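Local coordinates for hemoglobin-like protein (Methylacidiphilum infernorum, PDB 4NK2) that binds heme as a group II truncated hemoglobin and probably binds and carries oxygen, at residues 135-138 against 139-143; 93-96 against 97-101. One frame throughout, in Å; residues are numbered along the deposited sequence.

Contact 1. Residues 135-138 against 139-143; sequences EIWL and ACYKH. With HEM (protoporphyrin IX containing Fe), chain C.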
ATOM      1  N   GLU A 135     -12.727  -5.872   3.106  1.00 29.49           N
ATOM      2  CA  GLU A 135     -13.811  -6.211   4.034  1.00 36.72           C
ATOM      3  C   GLU A 135     -15.107  -6.434   3.278  1.00 38.12           C
ATOM      4  O   GLU A 135     -15.835  -7.395   3.541  1.00 32.07           O
ATOM      5  CB  GLU A 135     -14.005  -5.116   5.089  1.00 36.00           C
ATOM      6  CG  GLU A 135     -12.820  -4.955   6.026  1.00 37.44           C
ATOM      7  CD  GLU A 135     -13.158  -4.116   7.249  1.00 47.72           C
ATOM      8  OE1 GLU A 135     -14.362  -3.913   7.531  1.00 50.95           O
ATOM      9  OE2 GLU A 135     -12.214  -3.671   7.933  1.00 41.85           O
ATOM     10  N   ILE A 136     -15.392  -5.545   2.333  1.00 29.92           N
ATOM     11  CA  ILE A 136     -16.606  -5.661   1.523  1.00 32.19           C
ATOM     12  C   ILE A 136     -16.559  -6.900   0.620  1.00 31.29           C
ATOM     13  O   ILE A 136     -17.544  -7.622   0.502  1.00 35.07           O
ATOM     14  CB  ILE A 136     -16.846  -4.391   0.675  1.00 33.39           C
ATOM     15  CG1 ILE A 136     -17.218  -3.200   1.574  1.00 34.73           C
ATOM     16  CG2 ILE A 136     -17.935  -4.640  -0.362  1.00 31.95           C
ATOM     17  CD1 ILE A 136     -17.207  -1.856   0.809  1.00 37.72           C
ATOM     18  N   TRP A 137     -15.417  -7.153  -0.014  1.00 27.99           N
ATOM     19  CA  TRP A 137     -15.245  -8.356  -0.835  1.00 27.42           C
ATOM     20  C   TRP A 137     -15.514  -9.608   0.012  1.00 29.37           C
ATOM     21  O   TRP A 137     -16.189 -10.539  -0.434  1.00 28.13           O
ATOM     22  CB  TRP A 137     -13.823  -8.366  -1.403  1.00 28.74           C
ATOM     23  CG  TRP A 137     -13.432  -9.488  -2.362  1.00 27.99           C
ATOM     24  CD1 TRP A 137     -13.415  -9.435  -3.733  1.00 29.74           C
ATOM     25  CD2 TRP A 137     -12.909 -10.778  -2.009  1.00 28.16           C
ATOM     26  NE1 TRP A 137     -12.944 -10.623  -4.250  1.00 27.19           N
ATOM     27  CE2 TRP A 137     -12.628 -11.464  -3.213  1.00 30.19           C
ATOM     28  CE3 TRP A 137     -12.674 -11.426  -0.789  1.00 27.42           C
ATOM     29  CZ2 TRP A 137     -12.122 -12.765  -3.233  1.00 28.19           C
ATOM     30  CZ3 TRP A 137     -12.161 -12.717  -0.807  1.00 26.55           C
ATOM     31  CH2 TRP A 137     -11.900 -13.376  -2.021  1.00 29.11           C
ATOM     32  N   LEU A 138     -15.000  -9.621   1.238  1.00 28.38           N
ATOM     33  CA  LEU A 138     -15.242 -10.738   2.162  1.00 31.56           C
ATOM     34  C   LEU A 138     -16.705 -10.879   2.587  1.00 30.88           C
ATOM     35  O   LEU A 138     -17.231 -11.997   2.657  1.00 35.55           O
ATOM     36  CB  LEU A 138     -14.346 -10.608   3.404  1.00 30.11           C
ATOM     37  CG  LEU A 138     -12.891 -11.041   3.205  1.00 31.13           C
ATOM     38  CD1 LEU A 138     -12.068 -10.814   4.462  1.00 29.31           C
ATOM     39  CD2 LEU A 138     -12.822 -12.528   2.803  1.00 29.64           C
ATOM     40  N   ALA A 139     -17.372  -9.769   2.893  1.00 31.51           N
ATOM     41  CA  ALA A 139     -18.770  -9.863   3.328  1.00 35.20           C
ATOM     42  C   ALA A 139     -19.634 -10.372   2.193  1.00 34.48           C
ATOM     43  O   ALA A 139     -20.616 -11.094   2.414  1.00 31.12           O
ATOM     44  CB  ALA A 139     -19.276  -8.526   3.819  1.00 34.47           C
ATOM     45  N   CYS A 140     -19.286  -9.978   0.973  1.00 29.30           N
ATOM     46  CA  CYS A 140     -19.972 -10.503  -0.197  1.00 28.71           C
ATOM     47  C   CYS A 140     -19.763 -12.007  -0.323  1.00 27.70           C
ATOM     48  O   CYS A 140     -20.633 -12.714  -0.835  1.00 27.84           O
ATOM     49  CB  CYS A 140     -19.478  -9.819  -1.473  1.00 31.59           C
ATOM     50  SG  CYS A 140     -20.073  -8.118  -1.641  1.00 32.49           S
ATOM     51  N   TYR A 141     -18.598 -12.494   0.096  1.00 29.99           N
ATOM     52  CA  TYR A 141     -18.317 -13.923  -0.023  1.00 29.26           C
ATOM     53  C   TYR A 141     -19.044 -14.696   1.070  1.00 29.50           C
ATOM     54  O   TYR A 141     -19.577 -15.791   0.823  1.00 31.01           O
ATOM     55  CB  TYR A 141     -16.817 -14.186   0.048  1.00 25.42           C
ATOM     56  CG  TYR A 141     -16.307 -15.018  -1.097  1.00 31.72           C
ATOM     57  CD1 TYR A 141     -15.206 -14.608  -1.833  1.00 27.35           C
ATOM     58  CD2 TYR A 141     -16.908 -16.228  -1.426  1.00 27.45           C
ATOM     59  CE1 TYR A 141     -14.715 -15.366  -2.876  1.00 29.44           C
ATOM     60  CE2 TYR A 141     -16.424 -16.994  -2.477  1.00 29.53           C
ATOM     61  CZ  TYR A 141     -15.328 -16.551  -3.197  1.00 33.13           C
ATOM     62  OH  TYR A 141     -14.830 -17.298  -4.251  1.00 29.97           O
ATOM     63  N   LYS A 142     -19.068 -14.135   2.275  1.00 30.93           N
ATOM     64  CA  LYS A 142     -19.828 -14.744   3.378  1.00 26.93           C
ATOM     65  C   LYS A 142     -21.270 -14.981   2.943  1.00 30.37           C
ATOM     66  O   LYS A 142     -21.817 -16.088   3.102  1.00 28.22           O
ATOM     67  CB  LYS A 142     -19.788 -13.839   4.617  1.00 26.57           C
ATOM     68  CG  LYS A 142     -20.492 -14.447   5.852  1.00 35.08           C
ATOM     69  CD  LYS A 142     -20.569 -13.446   7.014  1.00 37.24           C
ATOM     70  CE  LYS A 142     -21.576 -12.351   6.745  1.00 41.01           C
ATOM     71  NZ  LYS A 142     -21.759 -11.443   7.922  1.00 44.14           N
ATOM     72  N   HIS A 143     -21.900 -13.956   2.383  1.00 27.94           N
ATOM     73  CA  HIS A 143     -23.271 -14.130   1.879  1.00 32.63           C
ATOM     74  C   HIS A 143     -23.393 -15.148   0.749  1.00 35.63           C
ATOM     75  O   HIS A 143     -24.322 -15.971   0.758  1.00 31.73           O
ATOM     76  CB  HIS A 143     -23.889 -12.788   1.485  1.00 33.18           C
ATOM     77  CG  HIS A 143     -24.282 -11.964   2.667  1.00 42.46           C
ATOM     78  ND1 HIS A 143     -23.449 -11.019   3.225  1.00 42.64           N
ATOM     79  CD2 HIS A 143     -25.399 -11.983   3.434  1.00 38.16           C
ATOM     80  CE1 HIS A 143     -24.047 -10.467   4.268  1.00 42.95           C
ATOM     81  NE2 HIS A 143     -25.232 -11.037   4.415  1.00 48.63           N
TER
HETATM   82  CHA HEM C 700      -9.272 -10.439 -10.621  1.00 33.61           C
HETATM   83  CHB HEM C 700     -11.030  -7.537  -7.175  1.00 31.63           C
HETATM   84  CHC HEM C 700      -9.252 -10.551  -3.777  1.00 29.15           C
HETATM   85  CHD HEM C 700      -9.260 -13.965  -7.258  1.00 31.96           C
HETATM   86  C1A HEM C 700      -9.822  -9.338 -10.013  1.00 35.75           C
HETATM   87  C2A HEM C 700     -10.210  -8.082 -10.651  1.00 31.36           C
HETATM   88  C3A HEM C 700     -10.698  -7.289  -9.673  1.00 34.76           C
HETATM   89  C4A HEM C 700     -10.627  -8.008  -8.408  1.00 33.80           C
HETATM   90  CMA HEM C 700     -11.264  -5.858  -9.808  1.00 33.45           C
HETATM   91  CAA HEM C 700     -10.068  -7.748 -12.165  1.00 36.72           C
HETATM   92  CBA HEM C 700      -8.745  -6.975 -12.341  1.00 39.48           C
HETATM   93  CGA HEM C 700      -8.377  -6.578 -13.768  1.00 43.92           C
HETATM   94  O1A HEM C 700      -7.958  -5.405 -13.982  1.00 45.26           O
HETATM   95  O2A HEM C 700      -8.476  -7.408 -14.713  1.00 46.75           O
HETATM   96  C1B HEM C 700     -10.630  -8.023  -5.940  1.00 33.86           C
HETATM   97  C2B HEM C 700     -10.719  -7.343  -4.657  1.00 31.07           C
HETATM   98  C3B HEM C 700     -10.229  -8.172  -3.718  1.00 32.51           C
HETATM   99  C4B HEM C 700      -9.810  -9.415  -4.358  1.00 31.77           C
HETATM  100  CMB HEM C 700     -11.291  -5.934  -4.397  1.00 28.24           C
HETATM  101  CAB HEM C 700     -10.139  -7.833  -2.218  1.00 29.08           C
HETATM  102  CBB HEM C 700      -9.369  -8.579  -1.417  1.00 32.62           C
HETATM  103  C1C HEM C 700      -9.141 -11.778  -4.406  1.00 27.99           C
HETATM  104  C2C HEM C 700      -8.812 -13.063  -3.804  1.00 30.36           C
HETATM  105  C3C HEM C 700      -8.808 -13.995  -4.777  1.00 32.92           C
HETATM  106  C4C HEM C 700      -9.147 -13.345  -6.029  1.00 31.62           C
HETATM  107  CMC HEM C 700      -8.494 -13.296  -2.310  1.00 27.09           C
HETATM  108  CAC HEM C 700      -8.532 -15.512  -4.648  1.00 35.17           C
HETATM  109  CBC HEM C 700      -8.628 -16.144  -3.470  1.00 38.77           C
HETATM  110  C1D HEM C 700      -9.133 -13.357  -8.485  1.00 30.51           C
HETATM  111  C2D HEM C 700      -8.751 -13.998  -9.735  1.00 29.49           C
HETATM  112  C3D HEM C 700      -8.772 -12.888 -10.774  1.00 33.40           C
HETATM  113  C4D HEM C 700      -9.147 -11.689 -10.060  1.00 33.42           C
HETATM  114  CMD HEM C 700      -8.413 -15.486  -9.999  1.00 29.08           C
HETATM  115  CAD HEM C 700      -8.420 -13.023 -12.272  1.00 33.14           C
HETATM  116  CBD HEM C 700      -6.894 -12.947 -12.378  1.00 31.59           C
HETATM  117  CGD HEM C 700      -6.534 -13.074 -13.841  1.00 36.24           C
HETATM  118  O1D HEM C 700      -6.784 -12.108 -14.600  1.00 37.48           O
HETATM  119  O2D HEM C 700      -6.012 -14.148 -14.245  1.00 33.73           O
HETATM  120  NA  HEM C 700     -10.093  -9.254  -8.661  1.00 31.18           N
HETATM  121  NB  HEM C 700     -10.077  -9.273  -5.703  1.00 27.97           N
HETATM  122  NC  HEM C 700      -9.341 -12.008  -5.760  1.00 31.53           N
HETATM  123  ND  HEM C 700      -9.354 -12.010  -8.723  1.00 31.06           N
HETATM  124 FE   HEM C 700      -9.626 -10.620  -7.191  1.00 30.91          FE
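Trp-137 and Tyr-141, one turn apart on the G helix of a truncated globin (131-147), form a T-shaped aromatic pair beside the heme. The side chains run alongside each other, and the CD1 edge of Tyr-141 meets one face of the six-membered indole ring, with planes at 67° and CD1 3.5 Å from Trp-137 CH2. The opposite indole face covers the porphyrin, CZ2 of Trp-137 lying 3.4 Å from HEM C1C. CG of Trp-137 stands anti to the backbone N (chi1 -177°), which carries the broad ring out over the heme. Tryptophan suits this place because one flat group serves both neighbours, and buried Tyr-141 offers a ring edge that fits the indole; an alanine in place of Trp-137 would probably open a gap over the porphyrin and leave the tyrosine edge without its aromatic face.

Apolar contact continues more loosely from Ile-136 CG2 to Cys-140 SG. Among backbone bonds, Cys-140 N to Ile-136 O is regular, whereas Tyr-141 N reaches Trp-137 O weakly; His-70 NE2 also donates to that carbonyl. Histidine suits position 143 because its ND1 can bond back one turn: Ala-139 O is gripped from opposite faces of its plane, by His-143 N and by His-143 ND1 at 2.9 Å.

Contact 2. Residues 93-96 against 97-101; sequences LVKR and SADFV. With HEM (protoporphyrin IX containing Fe), chain C.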
ATOM      1  N   LEU A  93     -13.858 -12.369 -16.605  1.00 34.87           N
ATOM      2  CA  LEU A  93     -13.323 -12.355 -15.242  1.00 39.05           C
ATOM      3  C   LEU A  93     -13.999 -13.381 -14.327  1.00 36.52           C
ATOM      4  O   LEU A  93     -13.329 -14.034 -13.533  1.00 36.40           O
ATOM      5  CB  LEU A  93     -13.388 -10.947 -14.637  1.00 39.99           C
ATOM      6  CG  LEU A  93     -12.547  -9.888 -15.358  1.00 48.43           C
ATOM      7  CD1 LEU A  93     -12.659  -8.519 -14.699  1.00 50.00           C
ATOM      8  CD2 LEU A  93     -11.090 -10.309 -15.430  1.00 51.34           C
ATOM      9  N   VAL A  94     -15.318 -13.523 -14.418  1.00 34.31           N
ATOM     10  CA  VAL A  94     -15.997 -14.526 -13.604  1.00 36.17           C
ATOM     11  C   VAL A  94     -15.454 -15.917 -13.911  1.00 35.18           C
ATOM     12  O   VAL A  94     -15.282 -16.739 -13.003  1.00 32.82           O
ATOM     13  CB  VAL A  94     -17.524 -14.502 -13.785  1.00 32.20           C
ATOM     14  CG1 VAL A  94     -18.165 -15.707 -13.062  1.00 35.93           C
ATOM     15  CG2 VAL A  94     -18.104 -13.196 -13.238  1.00 33.94           C
ATOM     16  N   LYS A  95     -15.189 -16.187 -15.180  1.00 37.04           N
ATOM     17  CA  LYS A  95     -14.615 -17.454 -15.603  1.00 35.41           C
ATOM     18  C   LYS A  95     -13.241 -17.719 -15.023  1.00 33.57           C
ATOM     19  O   LYS A  95     -12.987 -18.792 -14.535  1.00 33.91           O
ATOM     20  CB  LYS A  95     -14.538 -17.535 -17.120  1.00 42.76           C
ATOM     21  CG  LYS A  95     -14.543 -18.949 -17.647  1.00 45.98           C
ATOM     22  CD  LYS A  95     -13.626 -19.103 -18.818  1.00 48.95           C
ATOM     23  CE  LYS A  95     -13.422 -20.567 -19.137  1.00 62.45           C
ATOM     24  NZ  LYS A  95     -12.004 -20.981 -19.000  1.00 51.40           N
ATOM     25  N   ARG A  96     -12.358 -16.738 -15.105  1.00 30.02           N
ATOM     26  CA  ARG A  96     -11.017 -16.839 -14.529  1.00 30.78           C
ATOM     27  C   ARG A  96     -11.078 -17.108 -13.030  1.00 28.94           C
ATOM     28  O   ARG A  96     -10.351 -17.957 -12.523  1.00 28.99           O
ATOM     29  CB  ARG A  96     -10.229 -15.542 -14.757  1.00 30.56           C
ATOM     30  CG  ARG A  96      -9.943 -15.226 -16.222  1.00 28.76           C
ATOM     31  CD  ARG A  96      -9.284 -13.867 -16.360  1.00 33.28           C
ATOM     32  NE  ARG A  96      -9.289 -13.440 -17.751  1.00 37.44           N
ATOM     33  CZ  ARG A  96      -8.752 -12.302 -18.183  1.00 39.82           C
ATOM     34  NH1 ARG A  96      -8.165 -11.481 -17.325  1.00 34.91           N
ATOM     35  NH2 ARG A  96      -8.798 -11.998 -19.469  1.00 42.59           N
ATOM     36  N   SER A  97     -11.915 -16.368 -12.307  1.00 28.49           N
ATOM     37  CA  SER A  97     -12.019 -16.583 -10.865  1.00 30.12           C
ATOM     38  C   SER A  97     -12.555 -17.962 -10.551  1.00 28.92           C
ATOM     39  O   SER A  97     -12.113 -18.610  -9.591  1.00 30.30           O
ATOM     40  CB  SER A  97     -12.931 -15.540 -10.216  1.00 31.76           C
ATOM     41  OG  SER A  97     -12.305 -14.277 -10.202  1.00 38.04           O
ATOM     42  N   ALA A  98     -13.517 -18.418 -11.348  1.00 30.51           N
ATOM     43  CA  ALA A  98     -14.130 -19.716 -11.069  1.00 30.62           C
ATOM     44  C   ALA A  98     -13.117 -20.822 -11.375  1.00 35.23           C
ATOM     45  O   ALA A  98     -12.972 -21.784 -10.590  1.00 29.92           O
ATOM     46  CB  ALA A  98     -15.411 -19.891 -11.854  1.00 28.68           C
ATOM     47  N   ASP A  99     -12.402 -20.685 -12.499  1.00 27.71           N
ATOM     48  CA  ASP A  99     -11.313 -21.622 -12.796  1.00 30.02           C
ATOM     49  C   ASP A  99     -10.296 -21.653 -11.661  1.00 30.22           C
ATOM     50  O   ASP A  99      -9.843 -22.721 -11.262  1.00 31.89           O
ATOM     51  CB  ASP A  99     -10.580 -21.262 -14.095  1.00 30.24           C
ATOM     52  CG  ASP A  99     -11.416 -21.505 -15.343  1.00 35.88           C
ATOM     53  OD1 ASP A  99     -12.442 -22.219 -15.269  1.00 33.99           O
ATOM     54  OD2 ASP A  99     -11.026 -20.975 -16.408  1.00 35.83           O
ATOM     55  N   PHE A 100      -9.921 -20.486 -11.149  1.00 27.23           N
ATOM     56  CA  PHE A 100      -8.960 -20.429 -10.045  1.00 26.76           C
ATOM     57  C   PHE A 100      -9.495 -21.148  -8.792  1.00 28.51           C
ATOM     58  O   PHE A 100      -8.802 -21.954  -8.168  1.00 27.78           O
ATOM     59  CB  PHE A 100      -8.619 -18.970  -9.713  1.00 27.39           C
ATOM     60  CG  PHE A 100      -7.585 -18.812  -8.626  1.00 27.46           C
ATOM     61  CD1 PHE A 100      -6.245 -19.094  -8.873  1.00 29.05           C
ATOM     62  CD2 PHE A 100      -7.950 -18.367  -7.365  1.00 31.89           C
ATOM     63  CE1 PHE A 100      -5.286 -18.954  -7.871  1.00 28.44           C
ATOM     64  CE2 PHE A 100      -7.001 -18.234  -6.353  1.00 27.42           C
ATOM     65  CZ  PHE A 100      -5.662 -18.521  -6.613  1.00 29.57           C
ATOM     66  N   VAL A 101     -10.728 -20.838  -8.411  1.00 27.57           N
ATOM     67  CA  VAL A 101     -11.327 -21.438  -7.221  1.00 29.03           C
ATOM     68  C   VAL A 101     -11.453 -22.948  -7.353  1.00 28.33           C
ATOM     69  O   VAL A 101     -11.139 -23.690  -6.413  1.00 32.22           O
ATOM     70  CB  VAL A 101     -12.724 -20.849  -6.941  1.00 27.76           C
ATOM     71  CG1 VAL A 101     -13.481 -21.710  -5.933  1.00 31.15           C
ATOM     72  CG2 VAL A 101     -12.598 -19.382  -6.444  1.00 30.35           C
TER
HETATM   73  CHA HEM C 700      -9.272 -10.439 -10.621  1.00 33.61           C
HETATM   74  CHB HEM C 700     -11.030  -7.537  -7.175  1.00 31.63           C
HETATM   75  CHC HEM C 700      -9.252 -10.551  -3.777  1.00 29.15           C
HETATM   76  CHD HEM C 700      -9.260 -13.965  -7.258  1.00 31.96           C
HETATM   77  C1A HEM C 700      -9.822  -9.338 -10.013  1.00 35.75           C
HETATM   78  C2A HEM C 700     -10.210  -8.082 -10.651  1.00 31.36           C
HETATM   79  C3A HEM C 700     -10.698  -7.289  -9.673  1.00 34.76           C
HETATM   80  C4A HEM C 700     -10.627  -8.008  -8.408  1.00 33.80           C
HETATM   81  CMA HEM C 700     -11.264  -5.858  -9.808  1.00 33.45           C
HETATM   82  CAA HEM C 700     -10.068  -7.748 -12.165  1.00 36.72           C
HETATM   83  CBA HEM C 700      -8.745  -6.975 -12.341  1.00 39.48           C
HETATM   84  CGA HEM C 700      -8.377  -6.578 -13.768  1.00 43.92           C
HETATM   85  O1A HEM C 700      -7.958  -5.405 -13.982  1.00 45.26           O
HETATM   86  O2A HEM C 700      -8.476  -7.408 -14.713  1.00 46.75           O
HETATM   87  C1B HEM C 700     -10.630  -8.023  -5.940  1.00 33.86           C
HETATM   88  C2B HEM C 700     -10.719  -7.343  -4.657  1.00 31.07           C
HETATM   89  C3B HEM C 700     -10.229  -8.172  -3.718  1.00 32.51           C
HETATM   90  C4B HEM C 700      -9.810  -9.415  -4.358  1.00 31.77           C
HETATM   91  CMB HEM C 700     -11.291  -5.934  -4.397  1.00 28.24           C
HETATM   92  CAB HEM C 700     -10.139  -7.833  -2.218  1.00 29.08           C
HETATM   93  CBB HEM C 700      -9.369  -8.579  -1.417  1.00 32.62           C
HETATM   94  C1C HEM C 700      -9.141 -11.778  -4.406  1.00 27.99           C
HETATM   95  C2C HEM C 700      -8.812 -13.063  -3.804  1.00 30.36           C
HETATM   96  C3C HEM C 700      -8.808 -13.995  -4.777  1.00 32.92           C
HETATM   97  C4C HEM C 700      -9.147 -13.345  -6.029  1.00 31.62           C
HETATM   98  CMC HEM C 700      -8.494 -13.296  -2.310  1.00 27.09           C
HETATM   99  CAC HEM C 700      -8.532 -15.512  -4.648  1.00 35.17           C
HETATM  100  CBC HEM C 700      -8.628 -16.144  -3.470  1.00 38.77           C
HETATM  101  C1D HEM C 700      -9.133 -13.357  -8.485  1.00 30.51           C
HETATM  102  C2D HEM C 700      -8.751 -13.998  -9.735  1.00 29.49           C
HETATM  103  C3D HEM C 700      -8.772 -12.888 -10.774  1.00 33.40           C
HETATM  104  C4D HEM C 700      -9.147 -11.689 -10.060  1.00 33.42           C
HETATM  105  CMD HEM C 700      -8.413 -15.486  -9.999  1.00 29.08           C
HETATM  106  CAD HEM C 700      -8.420 -13.023 -12.272  1.00 33.14           C
HETATM  107  CBD HEM C 700      -6.894 -12.947 -12.378  1.00 31.59           C
HETATM  108  CGD HEM C 700      -6.534 -13.074 -13.841  1.00 36.24           C
HETATM  109  O1D HEM C 700      -6.784 -12.108 -14.600  1.00 37.48           O
HETATM  110  O2D HEM C 700      -6.012 -14.148 -14.245  1.00 33.73           O
HETATM  111  NA  HEM C 700     -10.093  -9.254  -8.661  1.00 31.18           N
HETATM  112  NB  HEM C 700     -10.077  -9.273  -5.703  1.00 27.97           N
HETATM  113  NC  HEM C 700      -9.341 -12.008  -5.760  1.00 31.53           N
HETATM  114  ND  HEM C 700      -9.354 -12.010  -8.723  1.00 31.06           N
HETATM  115 FE   HEM C 700      -9.626 -10.620  -7.191  1.00 30.91          FE
HETATM  116  O   HOH W   1     -11.421 -12.324 -12.361  1.00 46.56           O
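Lys-95 and Asp-99, one turn apart, are joined by a salt bridge in which Lys-95 NZ lies 2.8 Å from Asp-99 OD2 and meets the syn lone pair of that oxygen. The lysine reaches it because its chain bends twice, at chi2 (-142°) and chi4 (-118°), bringing the ammonium back toward the next turn. A long, flexible lysine at the exposed position suits this, while the buried aspartate has a second cation, Arg-64, at OD1; two positive partners would probably favour its ionised form.

Arg-96 turns to the cofactor. Its chain runs extended from CG to NE, and NH1 donates to HEM O1D at 3.1 Å, the propionate oxygen lying near the guanidinium plane at its edge. Arg-115, close by, is also hydrogen-bonded to the heme.

A water donates to Leu-93 O at 2.8 Å and is hydrogen-bonded to Ser-97 OG as well, tying the small hydroxyl to the preceding turn.

Beneath these side chains runs the regular bonding of the E helix (87-104) of the truncated globin fold, with Ser-97 N to Leu-93 O and Phe-100 N to Arg-96 O as examples.

Packing follows on the heme side. Ser-97 OG comes 3.6 Å from HEM C2D, a serine being small enough to sit close over the pyrrole. Leu-93 CD1 touches HEM CAA at 3.7 Å, where the propionate chain begins. Phe-100 lays its CB 3.5 Å from HEM CMD, and its ring passes obliquely by the vinyl group, with CE2 3.6 Å from HEM CAC. An aromatic side chain suits this buried spot, since Tyr-111 meets its ring edge-to-face and Trp-161 and Phe-165 of helix 155-165 also touch it.

In the fold
Contact 2, on helix 87-104, comes first along the chain, and contact 1 follows on helix 131-147; both belong to the same globin fold. Their centres are about 17 Å apart, yet the two helices meet where Tyr-141 OH packs 3.8 Å from Val-101 CG2. Trp-137 and Ser-97 lie over the same face of the heme, while Phe-100 flanks its rim. Contact 2 works at pyrrole D, the propionates and the vinyl of pyrrole C, contact 1 over pyrroles B and C and the methine bridge CHC between them. Together they form part of the E and G helix wall of the pocket, one combining a hydrogen bond to a propionate with apolar contacts, the other chiefly aromatic cover, consistent with the distal side of a group II truncated hemoglobin.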